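Local coordinates for glycoprotein (Chandipura virus, PDB 5MDM) that probably attaches the virus to host receptors and, once triggered by endosomal acid, fuses the viral and endosomal membranes as a class III fusion glycoprotein, at residues P131-W143 and W167-Q180. Numbering follows the deposited sequence.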
ATOM      1  N   PRO A 131      13.534  28.371  -2.245  1.00138.22           N
ATOM      2  CA  PRO A 131      12.682  27.346  -2.858  1.00128.51           C
ATOM      3  C   PRO A 131      11.417  27.075  -2.044  1.00119.91           C
ATOM      4  O   PRO A 131      11.503  26.671  -0.883  1.00109.37           O
ATOM      5  CB  PRO A 131      13.585  26.111  -2.871  1.00123.47           C
ATOM      6  CG  PRO A 131      14.959  26.650  -2.922  1.00128.95           C
ATOM      7  CD  PRO A 131      14.930  27.917  -2.112  1.00138.36           C
ATOM      8  N   HIS A 132      10.258  27.314  -2.657  1.00119.40           N
ATOM      9  CA  HIS A 132       8.967  27.131  -2.000  1.00121.56           C
ATOM     10  C   HIS A 132       7.983  26.376  -2.895  1.00123.19           C
ATOM     11  O   HIS A 132       7.669  26.814  -4.002  1.00120.49           O
ATOM     12  CB  HIS A 132       8.383  28.488  -1.596  1.00122.28           C
ATOM     13  CG  HIS A 132       6.996  28.412  -1.041  1.00126.21           C
ATOM     14  ND1 HIS A 132       6.597  27.428  -0.163  1.00132.19           N
ATOM     15  CD2 HIS A 132       5.913  29.203  -1.237  1.00125.68           C
ATOM     16  CE1 HIS A 132       5.328  27.612   0.155  1.00135.75           C
ATOM     17  NE2 HIS A 132       4.890  28.683  -0.482  1.00131.27           N
ATOM     18  N   HIS A 133       7.498  25.239  -2.409  1.00123.19           N
ATOM     19  CA  HIS A 133       6.558  24.418  -3.166  1.00125.89           C
ATOM     20  C   HIS A 133       5.110  24.837  -2.905  1.00120.07           C
ATOM     21  O   HIS A 133       4.719  25.064  -1.759  1.00115.61           O
ATOM     22  CB  HIS A 133       6.755  22.940  -2.816  1.00129.40           C
ATOM     23  CG  HIS A 133       5.758  22.024  -3.452  1.00124.55           C
ATOM     24  ND1 HIS A 133       4.519  21.774  -2.901  1.00126.20           N
ATOM     25  CD2 HIS A 133       5.822  21.284  -4.584  1.00123.23           C
ATOM     26  CE1 HIS A 133       3.859  20.927  -3.670  1.00129.85           C
ATOM     27  NE2 HIS A 133       4.629  20.612  -4.697  1.00130.27           N
ATOM     28  N   VAL A 134       4.321  24.938  -3.973  1.00114.69           N
ATOM     29  CA  VAL A 134       2.920  25.333  -3.857  1.00106.83           C
ATOM     30  C   VAL A 134       1.995  24.274  -4.448  1.00104.79           C
ATOM     31  O   VAL A 134       2.443  23.353  -5.128  1.00 97.52           O
ATOM     32  CB  VAL A 134       2.644  26.682  -4.553  1.00102.57           C
ATOM     33  CG1 VAL A 134       3.705  27.699  -4.172  1.00110.74           C
ATOM     34  CG2 VAL A 134       2.597  26.508  -6.060  1.00101.44           C
ATOM     35  N   GLY A 135       0.700  24.412  -4.187  1.00105.28           N
ATOM     36  CA  GLY A 135      -0.274  23.465  -4.694  1.00105.19           C
ATOM     37  C   GLY A 135      -0.818  23.869  -6.049  1.00103.93           C
ATOM     38  O   GLY A 135      -0.502  24.948  -6.552  1.00109.55           O
ATOM     39  N   VAL A 136      -1.644  23.005  -6.636  1.00 96.04           N
ATOM     40  CA  VAL A 136      -2.228  23.258  -7.949  1.00 91.65           C
ATOM     41  C   VAL A 136      -3.719  22.947  -7.950  1.00 90.98           C
ATOM     42  O   VAL A 136      -4.133  21.899  -7.465  1.00 99.39           O
ATOM     43  CB  VAL A 136      -1.556  22.388  -9.042  1.00 81.36           C
ATOM     44  CG1 VAL A 136      -2.296  22.500 -10.365  1.00 99.38           C
ATOM     45  CG2 VAL A 136      -0.105  22.773  -9.226  1.00 89.42           C
ATOM     46  N   ASP A 137      -4.527  23.858  -8.482  1.00 90.17           N
ATOM     47  CA  ASP A 137      -5.908  23.524  -8.806  1.00 95.92           C
ATOM     48  C   ASP A 137      -5.935  22.968 -10.226  1.00 97.70           C
ATOM     49  O   ASP A 137      -5.948  23.727 -11.193  1.00 98.66           O
ATOM     50  CB  ASP A 137      -6.818  24.750  -8.705  1.00103.20           C
ATOM     51  CG  ASP A 137      -8.300  24.402  -8.844  1.00116.51           C
ATOM     52  OD1 ASP A 137      -8.635  23.333  -9.402  1.00115.76           O
ATOM     53  OD2 ASP A 137      -9.142  25.208  -8.394  1.00129.87           O
ATOM     54  N   ASP A 138      -5.944  21.646 -10.347  1.00 96.06           N
ATOM     55  CA  ASP A 138      -5.959  21.005 -11.659  1.00 92.85           C
ATOM     56  C   ASP A 138      -7.230  21.324 -12.436  1.00 90.25           C
ATOM     57  O   ASP A 138      -7.250  21.255 -13.663  1.00 90.75           O
ATOM     58  CB  ASP A 138      -5.809  19.487 -11.525  1.00101.97           C
ATOM     59  CG  ASP A 138      -4.407  19.069 -11.130  1.00114.11           C
ATOM     60  OD1 ASP A 138      -4.261  17.999 -10.499  1.00118.16           O
ATOM     61  OD2 ASP A 138      -3.450  19.804 -11.456  1.00115.65           O
ATOM     62  N   TYR A 139      -8.294  21.675 -11.721  1.00 90.46           N
ATOM     63  CA  TYR A 139      -9.588  21.877 -12.364  1.00 91.88           C
ATOM     64  C   TYR A 139      -9.739  23.282 -12.934  1.00 93.37           C
ATOM     65  O   TYR A 139     -10.319  23.467 -14.000  1.00 97.28           O
ATOM     66  CB  TYR A 139     -10.729  21.541 -11.398  1.00 87.50           C
ATOM     67  CG  TYR A 139     -10.624  20.141 -10.840  1.00 82.99           C
ATOM     68  CD1 TYR A 139     -11.113  19.050 -11.548  1.00 82.45           C
ATOM     69  CD2 TYR A 139     -10.013  19.906  -9.620  1.00 80.35           C
ATOM     70  CE1 TYR A 139     -11.006  17.767 -11.045  1.00 89.01           C
ATOM     71  CE2 TYR A 139      -9.900  18.630  -9.109  1.00 93.72           C
ATOM     72  CZ  TYR A 139     -10.396  17.566  -9.824  1.00 92.82           C
ATOM     73  OH  TYR A 139     -10.278  16.299  -9.309  1.00101.00           O
ATOM     74  N   ARG A 140      -9.202  24.268 -12.227  1.00100.17           N
ATOM     75  CA  ARG A 140      -9.297  25.654 -12.664  1.00 99.20           C
ATOM     76  C   ARG A 140      -8.003  26.113 -13.329  1.00106.16           C
ATOM     77  O   ARG A 140      -7.937  27.202 -13.893  1.00114.14           O
ATOM     78  CB  ARG A 140      -9.657  26.562 -11.489  1.00106.80           C
ATOM     79  CG  ARG A 140     -10.998  26.232 -10.844  1.00120.69           C
ATOM     80  CD  ARG A 140     -11.462  27.356  -9.940  1.00133.78           C
ATOM     81  NE  ARG A 140     -11.356  28.653 -10.604  1.00146.68           N
ATOM     82  CZ  ARG A 140     -12.279  29.158 -11.419  1.00153.63           C
ATOM     83  NH1 ARG A 140     -13.385  28.474 -11.677  1.00157.24           N
ATOM     84  NH2 ARG A 140     -12.094  30.348 -11.978  1.00151.73           N
ATOM     85  N   GLY A 141      -6.977  25.274 -13.254  1.00109.38           N
ATOM     86  CA  GLY A 141      -5.740  25.506 -13.978  1.00112.13           C
ATOM     87  C   GLY A 141      -4.859  26.620 -13.449  1.00108.98           C
ATOM     88  O   GLY A 141      -4.215  27.329 -14.223  1.00105.62           O
ATOM     89  N   HIS A 142      -4.813  26.776 -12.131  1.00105.14           N
ATOM     90  CA  HIS A 142      -3.941  27.781 -11.538  1.00105.39           C
ATOM     91  C   HIS A 142      -3.230  27.301 -10.274  1.00105.37           C
ATOM     92  O   HIS A 142      -3.643  26.324  -9.644  1.00101.19           O
ATOM     93  CB  HIS A 142      -4.704  29.085 -11.276  1.00112.80           C
ATOM     94  CG  HIS A 142      -5.956  28.914 -10.476  1.00117.37           C
ATOM     95  ND1 HIS A 142      -7.173  29.411 -10.889  1.00118.05           N
ATOM     96  CD2 HIS A 142      -6.181  28.314  -9.282  1.00126.39           C
ATOM     97  CE1 HIS A 142      -8.094  29.121  -9.987  1.00126.77           C
ATOM     98  NE2 HIS A 142      -7.518  28.454  -9.003  1.00129.50           N
ATOM     99  N   TRP A 143      -2.148  27.991  -9.921  1.00104.77           N
ATOM    100  CA  TRP A 143      -1.414  27.693  -8.698  1.00100.13           C
ATOM    101  C   TRP A 143      -2.270  28.057  -7.494  1.00101.92           C
ATOM    102  O   TRP A 143      -3.161  28.899  -7.584  1.00109.95           O
ATOM    103  CB  TRP A 143      -0.108  28.481  -8.639  1.00 94.93           C
ATOM    104  CG  TRP A 143       0.752  28.376  -9.859  1.00 99.43           C
ATOM    105  CD1 TRP A 143       1.015  29.363 -10.766  1.00100.13           C
ATOM    106  CD2 TRP A 143       1.475  27.224 -10.302  1.00104.92           C
ATOM    107  NE1 TRP A 143       1.857  28.898 -11.746  1.00 84.96           N
ATOM    108  CE2 TRP A 143       2.152  27.586 -11.486  1.00105.42           C
ATOM    109  CE3 TRP A 143       1.613  25.921  -9.815  1.00102.95           C
ATOM    110  CZ2 TRP A 143       2.955  26.691 -12.190  1.00 96.43           C
ATOM    111  CZ3 TRP A 143       2.410  25.034 -10.515  1.00102.21           C
ATOM    112  CH2 TRP A 143       3.072  25.423 -11.690  1.00 98.90           C
ATOM    113  N   TRP A 167       6.708  34.815  -6.478  1.00134.93           N
ATOM    114  CA  TRP A 167       6.879  33.379  -6.681  1.00127.36           C
ATOM    115  C   TRP A 167       7.044  33.003  -8.150  1.00127.77           C
ATOM    116  O   TRP A 167       6.247  33.400  -9.003  1.00128.09           O
ATOM    117  CB  TRP A 167       5.711  32.601  -6.077  1.00119.20           C
ATOM    118  CG  TRP A 167       5.892  31.117  -6.147  1.00121.28           C
ATOM    119  CD1 TRP A 167       6.590  30.336  -5.273  1.00125.58           C
ATOM    120  CD2 TRP A 167       5.367  30.231  -7.145  1.00122.74           C
ATOM    121  NE1 TRP A 167       6.531  29.019  -5.663  1.00125.20           N
ATOM    122  CE2 TRP A 167       5.787  28.928  -6.809  1.00120.97           C
ATOM    123  CE3 TRP A 167       4.581  30.413  -8.287  1.00120.55           C
ATOM    124  CZ2 TRP A 167       5.450  27.814  -7.574  1.00113.54           C
ATOM    125  CZ3 TRP A 167       4.248  29.306  -9.044  1.00112.84           C
ATOM    126  CH2 TRP A 167       4.681  28.025  -8.684  1.00113.31           C
ATOM    127  N   ILE A 168       8.086  32.231  -8.437  1.00124.19           N
ATOM    128  CA  ILE A 168       8.341  31.758  -9.788  1.00122.25           C
ATOM    129  C   ILE A 168       8.274  30.238  -9.810  1.00128.04           C
ATOM    130  O   ILE A 168       8.927  29.580  -9.006  1.00132.51           O
ATOM    131  CB  ILE A 168       9.734  32.184 -10.276  1.00117.47           C
ATOM    132  CG1 ILE A 168      10.023  33.628  -9.874  1.00128.54           C
ATOM    133  CG2 ILE A 168       9.846  32.014 -11.782  1.00109.23           C
ATOM    134  CD1 ILE A 168       9.067  34.624 -10.483  1.00135.03           C
ATOM    135  N   PRO A 169       7.478  29.669 -10.726  1.00122.39           N
ATOM    136  CA  PRO A 169       7.471  28.212 -10.875  1.00110.72           C
ATOM    137  C   PRO A 169       8.807  27.737 -11.431  1.00113.71           C
ATOM    138  O   PRO A 169       9.358  28.383 -12.323  1.00119.95           O
ATOM    139  CB  PRO A 169       6.362  27.974 -11.898  1.00106.30           C
ATOM    140  CG  PRO A 169       6.280  29.248 -12.668  1.00109.45           C
ATOM    141  CD  PRO A 169       6.563  30.327 -11.675  1.00117.74           C
ATOM    142  N   ALA A 170       9.319  26.625 -10.910  1.00111.66           N
ATOM    143  CA  ALA A 170      10.617  26.105 -11.329  1.00113.79           C
ATOM    144  C   ALA A 170      10.617  25.693 -12.797  1.00131.09           C
ATOM    145  O   ALA A 170      11.674  25.519 -13.404  1.00136.05           O
ATOM    146  CB  ALA A 170      11.029  24.941 -10.451  1.00104.60           C
ATOM    147  N   ASP A 171       9.423  25.533 -13.358  1.00118.27           N
ATOM    148  CA  ASP A 171       9.266  25.283 -14.781  1.00132.55           C
ATOM    149  C   ASP A 171       8.395  26.378 -15.384  1.00147.76           C
ATOM    150  O   ASP A 171       7.189  26.419 -15.140  1.00155.30           O
ATOM    151  CB  ASP A 171       8.633  23.913 -15.011  1.00139.58           C
ATOM    152  CG  ASP A 171       8.332  23.646 -16.472  1.00150.39           C
ATOM    153  OD1 ASP A 171       9.024  24.215 -17.346  1.00151.88           O
ATOM    154  OD2 ASP A 171       7.401  22.860 -16.750  1.00158.03           O
ATOM    155  N   GLN A 172       9.008  27.263 -16.166  1.00152.38           N
ATOM    156  CA  GLN A 172       8.284  28.388 -16.751  1.00153.02           C
ATOM    157  C   GLN A 172       7.812  28.110 -18.175  1.00156.07           C
ATOM    158  O   GLN A 172       7.573  29.038 -18.947  1.00154.93           O
ATOM    159  CB  GLN A 172       9.135  29.659 -16.717  1.00152.11           C
ATOM    160  CG  GLN A 172       9.531  30.100 -15.319  1.00155.89           C
ATOM    161  CD  GLN A 172      10.150  31.482 -15.296  1.00153.39           C
ATOM    162  OE1 GLN A 172      11.200  31.694 -14.690  1.00150.95           O
ATOM    163  NE2 GLN A 172       9.499  32.435 -15.956  1.00150.68           N
ATOM    164  N   THR A 173       7.679  26.829 -18.515  1.00160.36           N
ATOM    165  CA  THR A 173       7.157  26.434 -19.820  1.00162.59           C
ATOM    166  C   THR A 173       5.715  26.900 -19.978  1.00168.20           C
ATOM    167  O   THR A 173       4.804  26.367 -19.339  1.00164.66           O
ATOM    168  CB  THR A 173       7.229  24.911 -20.028  1.00158.49           C
ATOM    169  OG1 THR A 173       8.601  24.495 -20.053  1.00156.68           O
ATOM    170  CG2 THR A 173       6.562  24.519 -21.336  1.00153.68           C
ATOM    171  N   LYS A 174       5.519  27.898 -20.834  1.00175.88           N
ATOM    172  CA  LYS A 174       4.217  28.533 -21.017  1.00177.10           C
ATOM    173  C   LYS A 174       3.144  27.559 -21.506  1.00174.63           C
ATOM    174  O   LYS A 174       2.706  27.625 -22.654  1.00177.54           O
ATOM    175  CB  LYS A 174       4.335  29.725 -21.975  1.00172.49           C
ATOM    176  CG  LYS A 174       5.292  30.810 -21.493  1.00166.48           C
ATOM    177  CD  LYS A 174       5.431  31.937 -22.507  1.00153.80           C
ATOM    178  CE  LYS A 174       6.437  32.978 -22.036  1.00141.28           C
ATOM    179  NZ  LYS A 174       6.654  34.049 -23.046  1.00131.80           N
ATOM    180  N   LYS A 175       2.731  26.655 -20.624  1.00167.33           N
ATOM    181  CA  LYS A 175       1.653  25.723 -20.922  1.00160.27           C
ATOM    182  C   LYS A 175       0.656  25.711 -19.772  1.00153.34           C
ATOM    183  O   LYS A 175       0.641  26.629 -18.950  1.00157.24           O
ATOM    184  CB  LYS A 175       2.201  24.316 -21.168  1.00162.82           C
ATOM    185  CG  LYS A 175       3.039  24.187 -22.430  1.00161.20           C
ATOM    186  CD  LYS A 175       3.592  22.782 -22.591  1.00160.21           C
ATOM    187  CE  LYS A 175       4.508  22.691 -23.800  1.00157.83           C
ATOM    188  NZ  LYS A 175       5.183  21.368 -23.891  1.00157.02           N
ATOM    189  N   ASN A 176      -0.171  24.673 -19.713  1.00141.04           N
ATOM    190  CA  ASN A 176      -1.181  24.558 -18.664  1.00125.91           C
ATOM    191  C   ASN A 176      -0.585  24.298 -17.287  1.00118.61           C
ATOM    192  O   ASN A 176       0.332  23.493 -17.137  1.00128.76           O
ATOM    193  CB  ASN A 176      -2.185  23.456 -19.000  1.00120.09           C
ATOM    194  CG  ASN A 176      -3.007  23.772 -20.232  1.00127.53           C
ATOM    195  OD1 ASN A 176      -3.985  24.519 -20.165  1.00137.02           O
ATOM    196  ND2 ASN A 176      -2.620  23.197 -21.365  1.00122.27           N
ATOM    197  N   ILE A 177      -1.108  24.988 -16.281  1.00101.36           N
ATOM    198  CA  ILE A 177      -0.755  24.691 -14.903  1.00 97.44           C
ATOM    199  C   ILE A 177      -1.435  23.392 -14.473  1.00101.12           C
ATOM    200  O   ILE A 177      -2.663  23.310 -14.398  1.00 97.88           O
ATOM    201  CB  ILE A 177      -1.163  25.829 -13.962  1.00 96.59           C
ATOM    202  CG1 ILE A 177      -0.359  27.081 -14.288  1.00 92.93           C
ATOM    203  CG2 ILE A 177      -0.949  25.433 -12.509  1.00102.57           C
ATOM    204  CD1 ILE A 177      -0.825  28.298 -13.551  1.00 98.32           C
ATOM    205  N   CYS A 178      -0.624  22.377 -14.201  1.00 99.78           N
ATOM    206  CA  CYS A 178      -1.143  21.065 -13.861  1.00 91.87           C
ATOM    207  C   CYS A 178      -0.205  20.379 -12.890  1.00 91.67           C
ATOM    208  O   CYS A 178       1.013  20.412 -13.051  1.00 88.49           O
ATOM    209  CB  CYS A 178      -1.291  20.216 -15.122  1.00 81.27           C
ATOM    210  SG  CYS A 178      -2.321  18.750 -14.929  1.00120.10           S
ATOM    211  N   GLY A 179      -0.771  19.758 -11.875  1.00 91.02           N
ATOM    212  CA  GLY A 179       0.037  18.994 -10.948  1.00 96.74           C
ATOM    213  C   GLY A 179      -0.109  17.511 -11.208  1.00 91.00           C
ATOM    214  O   GLY A 179       0.066  16.691 -10.310  1.00 86.49           O
ATOM    215  N   GLN A 180      -0.421  17.165 -12.451  1.00 91.08           N
ATOM    216  CA  GLN A 180      -0.767  15.798 -12.801  1.00 80.52           C
ATOM    217  C   GLN A 180      -0.049  15.343 -14.069  1.00 85.26           C
ATOM    218  O   GLN A 180       0.040  16.089 -15.049  1.00 93.01           O
ATOM    219  CB  GLN A 180      -2.278  15.698 -13.002  1.00 69.66           C
ATOM    220  CG  GLN A 180      -2.831  14.311 -12.824  1.00 87.98           C
ATOM    221  CD  GLN A 180      -2.979  13.941 -11.369  1.00103.23           C
ATOM    222  OE1 GLN A 180      -2.836  14.790 -10.483  1.00102.31           O
ATOM    223  NE2 GLN A 180      -3.270  12.669 -11.109  1.00103.46           N
TER
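Trp143 is sandwiched between Trp167 and Ile177 in a small aromatic and aliphatic core that joins the bulged hairpin of strands 135-137 and 142-144 to the strand end and loop of 167-180, where the elongated fusion domain, to which 131-143 belongs, meets the chain leading into strand 180-192. The two indoles form a T-shaped pair: the six-membered ring of Trp167 directs its edge at the five-membered ring of Trp143, planes at 67°, with CZ3 of Trp167 3.6 Å from NE1 of Trp143. Ile177 crosses the opposite face, its CD1 making a CH-pi contact 3.5 Å from the centroid of the Trp143 five-membered ring while CG2 sits over the middle of the indole. CB of Pro169 meets CZ2 of Trp143 obliquely. A chi1 of -175° turns the Trp167 indole away from its own backbone N and across to the 132-134 backbone; there NE1 donates a nearly straight bond to His132 O (3.0 Å), with His132 O close to the plane of the indole. Val134, one of the residues that interact with host vimentin, lies against one face of this indole, CG1 in CH-pi contact with the five-membered ring and CG2 beside CZ2. A second anchor lies at the hairpin turn, where Gly179 N donates to the syn lone pair of Asp138 OD2 (2.7 Å, 176°), and one carboxylate oxygen of this second residue known to interact with vimentin thereby holds the backbone just past Cys178. Beside it CG1 of Val136 packs against CG2 of Ile177 and the backbone at Gly179. Gly141 and His142 form a G1 bulge opposite Asp137, and CB of Ile177 rests on Gly141 O (3.4 Å). Around this core, Phe148 meets Trp167, Gln155 O accepts from Trp143 NE1, helix 89-101 packs on Ile168, and the Cys178-Cys223 disulfide ties the loop to the region after strand 218-222.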